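Local coordinates for protein methanosaeta concilii ACLY-B (Methanothrix soehngenii, PDB 6ZNW) that is the B subunit of an ATP-citrate lyase, which probably makes acetyl-CoA and oxaloacetate from citrate and coenzyme A at the cost of ATP, at residues B[84-89]-B[107-112]; B[112-117]-B[137-142]. One frame throughout, in Å; residues are numbered along the deposited sequence.

Interaction 1: B[84-89]-B[107-112]; sequences MVNFAS and RIVAVI
M84 and V109 run side by side across two neighbouring parallel strands, a clear example of strand pairing that carries its packing past the last bridge. Four backbone bonds knit the seam, M84 N to I108 O, A110 N to M84 O, N86 N to A110 O and I112 N to N86 O, at 2.9 to 3.2 Å. Over it M84, bent at chi3 (95°), brings CE within 4.2 Å of V109 CG1, while helix 93-102 packs on the same side. N86 closes an Asx turn, its OD1 taking A88 N, and its amide nitrogen is held by T96 and T97.

The packing is tight beyond the strands too, where I112 wedges between V85 and F87. I112 keeps CG1 beside its backbone N (chi1 -78°), which lets CG1 meet F87 CE1 obliquely at 3.8 Å while CD1 reaches V85 CG1. With an alanine here, a gap would probably open between V85 and F87, and the ring would lose one of the contacts that steady it. The solvent side is limited to a water that donates to N86 O and A88 O, with F87 and I112 partly exposed. Strand 83-86, helix 93-102 and strand 108-111 form a beta-alpha-beta unit of a Rossmann-like, mixed sheet.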
loop_
_atom_site.group_PDB
_atom_site.type_symbol
_atom_site.label_atom_id
_atom_site.label_comp_id
_atom_site.label_asym_id
_atom_site.label_seq_id
_atom_site.Cartn_x
_atom_site.Cartn_y
_atom_site.Cartn_z
ATOM N N MET B 84 31.348 19.857 34.743
ATOM C CA MET B 84 31.259 19.047 33.541
ATOM C C MET B 84 31.884 17.694 33.796
ATOM O O MET B 84 33.061 17.603 34.142
ATOM C CB MET B 84 31.857 19.691 32.285
ATOM C CG MET B 84 31.620 18.845 31.045
ATOM S SD MET B 84 32.171 19.589 29.495
ATOM C CE MET B 84 33.836 18.856 29.339
ATOM N N VAL B 85 31.080 16.634 33.643
ATOM C CA VAL B 85 31.543 15.265 33.786
ATOM C C VAL B 85 31.937 14.849 32.374
ATOM O O VAL B 85 31.078 14.688 31.516
ATOM C CB VAL B 85 30.462 14.359 34.412
ATOM C CG1 VAL B 85 30.991 12.944 34.590
ATOM C CG2 VAL B 85 29.989 14.929 35.750
ATOM N N ASN B 86 33.243 14.788 32.113
ATOM C CA ASN B 86 33.803 14.543 30.792
ATOM C C ASN B 86 34.121 13.074 30.507
ATOM O O ASN B 86 35.102 12.526 31.012
ATOM C CB ASN B 86 35.048 15.432 30.601
ATOM C CG ASN B 86 35.551 15.547 29.191
ATOM O OD1 ASN B 86 35.028 14.934 28.272
ATOM N ND2 ASN B 86 36.582 16.345 28.990
ATOM N N PHE B 87 33.303 12.453 29.659
ATOM C CA PHE B 87 33.503 11.069 29.238
ATOM C C PHE B 87 34.174 10.972 27.870
ATOM O O PHE B 87 34.147 9.900 27.271
ATOM C CB PHE B 87 32.180 10.276 29.236
ATOM C CG PHE B 87 31.664 9.923 30.611
ATOM C CD1 PHE B 87 32.228 8.886 31.336
ATOM C CD2 PHE B 87 30.601 10.613 31.171
ATOM C CE1 PHE B 87 31.775 8.576 32.609
ATOM C CE2 PHE B 87 30.122 10.274 32.433
ATOM C CZ PHE B 87 30.730 9.273 33.154
ATOM N N ALA B 88 34.803 12.060 27.372
ATOM C CA ALA B 88 35.508 12.003 26.091
ATOM C C ALA B 88 36.676 11.014 26.182
ATOM O O ALA B 88 37.231 10.812 27.264
ATOM C CB ALA B 88 36.031 13.379 25.702
ATOM N N SER B 89 37.014 10.377 25.052
ATOM C CA SER B 89 38.132 9.441 24.964
ATOM C C SER B 89 39.463 10.173 25.243
ATOM O O SER B 89 39.488 11.406 25.253
ATOM C CB SER B 89 38.172 8.822 23.566
ATOM O OG SER B 89 38.685 9.710 22.579
ATOM N N ARG B 107 33.291 25.681 36.436
ATOM C CA ARG B 107 34.301 25.769 37.489
ATOM C C ARG B 107 35.039 24.436 37.732
ATOM O O ARG B 107 36.231 24.444 38.046
ATOM C CB ARG B 107 33.621 26.267 38.777
ATOM C CG ARG B 107 34.518 26.388 40.000
ATOM C CD ARG B 107 33.730 26.966 41.166
ATOM N NE ARG B 107 33.875 26.182 42.396
ATOM C CZ ARG B 107 32.936 25.375 42.885
ATOM N NH1 ARG B 107 31.774 25.239 42.258
ATOM N NH2 ARG B 107 33.152 24.696 44.001
ATOM N N ILE B 108 34.340 23.298 37.591
ATOM C CA ILE B 108 34.930 21.974 37.810
ATOM C C ILE B 108 34.775 21.073 36.582
ATOM O O ILE B 108 33.703 21.017 35.984
ATOM C CB ILE B 108 34.303 21.298 39.074
ATOM C CG1 ILE B 108 34.472 22.171 40.326
ATOM C CG2 ILE B 108 34.845 19.876 39.317
ATOM C CD1 ILE B 108 33.292 22.209 41.161
ATOM N N VAL B 109 35.846 20.360 36.213
ATOM C CA VAL B 109 35.803 19.386 35.132
ATOM C C VAL B 109 36.384 18.070 35.661
ATOM O O VAL B 109 37.481 18.055 36.224
ATOM C CB VAL B 109 36.508 19.823 33.820
ATOM C CG1 VAL B 109 36.263 18.800 32.716
ATOM C CG2 VAL B 109 36.055 21.207 33.369
ATOM N N ALA B 110 35.629 16.977 35.521
ATOM C CA ALA B 110 36.096 15.662 35.921
ATOM C C ALA B 110 36.454 14.918 34.636
ATOM O O ALA B 110 35.610 14.773 33.763
ATOM C CB ALA B 110 35.012 14.923 36.681
ATOM N N VAL B 111 37.726 14.524 34.487
ATOM C CA VAL B 111 38.234 13.831 33.304
ATOM C C VAL B 111 38.348 12.344 33.593
ATOM O O VAL B 111 39.177 11.939 34.407
ATOM C CB VAL B 111 39.580 14.415 32.833
ATOM C CG1 VAL B 111 40.003 13.791 31.502
ATOM C CG2 VAL B 111 39.509 15.934 32.726
ATOM N N ILE B 112 37.517 11.534 32.935
ATOM C CA ILE B 112 37.454 10.096 33.170
ATOM C C ILE B 112 38.541 9.317 32.385
ATOM O O ILE B 112 39.088 8.329 32.895
ATOM C CB ILE B 112 35.983 9.587 32.868
ATOM C CG1 ILE B 112 34.993 9.906 34.025
ATOM C CG2 ILE B 112 35.932 8.097 32.575
ATOM C CD1 ILE B 112 34.846 11.322 34.481
HETATM O O HOH W 1 37.423 11.838 29.783
#

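Interaction 2: B[112-117]-B[137-142]; sequences IAEGVP and GPATVG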
loop_
_atom_site.group_PDB
_atom_site.type_symbol
_atom_site.label_atom_id
_atom_site.label_comp_id
_atom_site.label_asym_id
_atom_site.label_seq_id
_atom_site.Cartn_x
_atom_site.Cartn_y
_atom_site.Cartn_z
ATOM N N ILE B 112 37.517 11.534 32.935
ATOM C CA ILE B 112 37.454 10.096 33.170
ATOM C C ILE B 112 38.541 9.317 32.385
ATOM O O ILE B 112 39.088 8.329 32.895
ATOM C CB ILE B 112 35.983 9.587 32.868
ATOM C CG1 ILE B 112 34.993 9.906 34.025
ATOM C CG2 ILE B 112 35.932 8.097 32.575
ATOM C CD1 ILE B 112 34.846 11.322 34.481
ATOM N N ALA B 113 38.844 9.764 31.154
ATOM C CA ALA B 113 39.752 9.089 30.234
ATOM C C ALA B 113 41.102 8.653 30.803
ATOM O O ALA B 113 41.769 9.395 31.520
ATOM C CB ALA B 113 39.980 9.937 28.997
ATOM N N GLU B 114 41.483 7.425 30.461
ATOM C CA GLU B 114 42.770 6.819 30.770
ATOM C C GLU B 114 43.599 6.926 29.484
ATOM O O GLU B 114 43.061 6.766 28.379
ATOM C CB GLU B 114 42.603 5.328 31.109
ATOM C CG GLU B 114 41.562 5.048 32.175
ATOM C CD GLU B 114 42.117 4.861 33.572
ATOM O OE1 GLU B 114 43.344 4.621 33.701
ATOM O OE2 GLU B 114 41.325 4.960 34.540
ATOM N N GLY B 115 44.890 7.178 29.629
ATOM C CA GLY B 115 45.791 7.276 28.487
ATOM C C GLY B 115 45.999 8.680 27.959
ATOM O O GLY B 115 46.379 8.854 26.799
ATOM N N VAL B 116 45.758 9.694 28.805
ATOM C CA VAL B 116 45.963 11.092 28.441
ATOM C C VAL B 116 47.452 11.442 28.639
ATOM O O VAL B 116 48.013 11.165 29.705
ATOM C CB VAL B 116 45.046 12.020 29.279
ATOM C CG1 VAL B 116 45.340 13.493 29.000
ATOM C CG2 VAL B 116 43.566 11.701 29.044
ATOM N N PRO B 117 48.123 12.039 27.622
ATOM C CA PRO B 117 49.541 12.398 27.781
ATOM C C PRO B 117 49.843 13.217 29.031
ATOM O O PRO B 117 49.006 14.012 29.471
ATOM C CB PRO B 117 49.844 13.214 26.518
ATOM C CG PRO B 117 48.882 12.742 25.525
ATOM C CD PRO B 117 47.626 12.408 26.285
ATOM N N GLY B 137 40.997 14.314 37.889
ATOM C CA GLY B 137 41.443 13.389 36.861
ATOM C C GLY B 137 42.697 13.881 36.159
ATOM O O GLY B 137 43.362 14.786 36.670
ATOM N N PRO B 138 43.092 13.308 34.991
ATOM C CA PRO B 138 42.438 12.220 34.236
ATOM C C PRO B 138 42.529 10.848 34.932
ATOM O O PRO B 138 43.084 10.727 36.028
ATOM C CB PRO B 138 43.162 12.254 32.867
ATOM C CG PRO B 138 44.014 13.501 32.863
ATOM C CD PRO B 138 44.316 13.768 34.306
ATOM N N ALA B 139 41.969 9.808 34.299
ATOM C CA ALA B 139 42.002 8.429 34.783
ATOM C C ALA B 139 41.348 8.245 36.161
ATOM O O ALA B 139 41.917 7.594 37.033
ATOM C CB ALA B 139 43.432 7.874 34.761
ATOM N N THR B 140 40.145 8.814 36.346
ATOM C CA THR B 140 39.408 8.697 37.603
ATOM C C THR B 140 37.916 8.438 37.372
ATOM O O THR B 140 37.396 8.742 36.290
ATOM C CB THR B 140 39.556 9.996 38.423
ATOM O OG1 THR B 140 39.000 9.790 39.722
ATOM C CG2 THR B 140 38.858 11.189 37.771
ATOM N N VAL B 141 37.224 7.865 38.392
ATOM C CA VAL B 141 35.747 7.739 38.375
ATOM C C VAL B 141 35.130 9.105 38.738
ATOM O O VAL B 141 34.016 9.414 38.306
ATOM C CB VAL B 141 35.144 6.643 39.289
ATOM C CG1 VAL B 141 35.203 5.267 38.641
ATOM C CG2 VAL B 141 35.769 6.646 40.674
ATOM N N GLY B 142 35.852 9.882 39.557
ATOM C CA GLY B 142 35.481 11.217 39.980
ATOM C C GLY B 142 35.556 11.363 41.477
ATOM O O GLY B 142 36.633 11.490 42.060
#
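E114 turns its carboxylate onto A139 by two torsions: CG sits beside the backbone N (chi1 -52°), and a bend at chi2 (-98°) folds the chain back. OE1 then lies 3.4 Å from A139 CB and OE2 3.5 Å from A139 CA, so the acid lies alongside the methyl and backbone carbon of A139 without a polar bond to it. A139 follows P138, which has a cis peptide bond before it, and is itself in a left-handed helical conformation.

A single, bent backbone bond joins the loops, helped by CA-H...O contacts and apolar packing. A139 N donates to A113 O at 2.8 Å, but with only 134° at the hydrogen, and the donor stands well above the carbonyl plane. The same oxygen is 3.5 Å from P138 CB. Alongside, T140 O receives the CA-H of I112, with I112 CA 3.4 Å away, and the CG1 methylene of I112 lies close to that oxygen too. At the other end V116 crosses the proline ring at about a right angle, V116 CG2 coming to 3.9 Å from P138 CB, and helix 118-130 packs against both residues.

T140 looks the other way: its OG1 accepts from G142 N (3.2 Å) in an ST turn and is also hydrogen-bonded to A201 O, which ties the loop to strand 196-201.

The side chain of E114 lies about 4 Å from a bound magnesium ion and about 4 Å from a citrate anion, at their nearest atoms. This alone does not make it a ligand, and the citrate probably comes from the crystallisation liquor, although it may mark a pocket. Because the carboxylate meets A139 through carbon, that residue offers it no hydrogen bond; its nearness to the magnesium is consistent with an electrostatic influence from the ion.

How the interactions relate
The two contacts follow one another along the chain, sharing I112, with centres 9 Å apart. Interaction 1 pairs two adjacent strands of the mixed sheet; interaction 2 joins the loops that follow strands 108-111 and 134-136, the next pair across it. Between them the contacts therefore link the C-terminal ends of three parallel neighbours, 83-86, 108-111 and 134-136. They also touch directly: A113 CB packs on A88 O, and V111 CG1 on P138 CB. The loops at these strand ends lie near a bound magnesium ion, through E114, and also meet a neighbouring subunit, where P117 and V141 pack against W226 and N344 of another chain, the citrate lyase partner subunit.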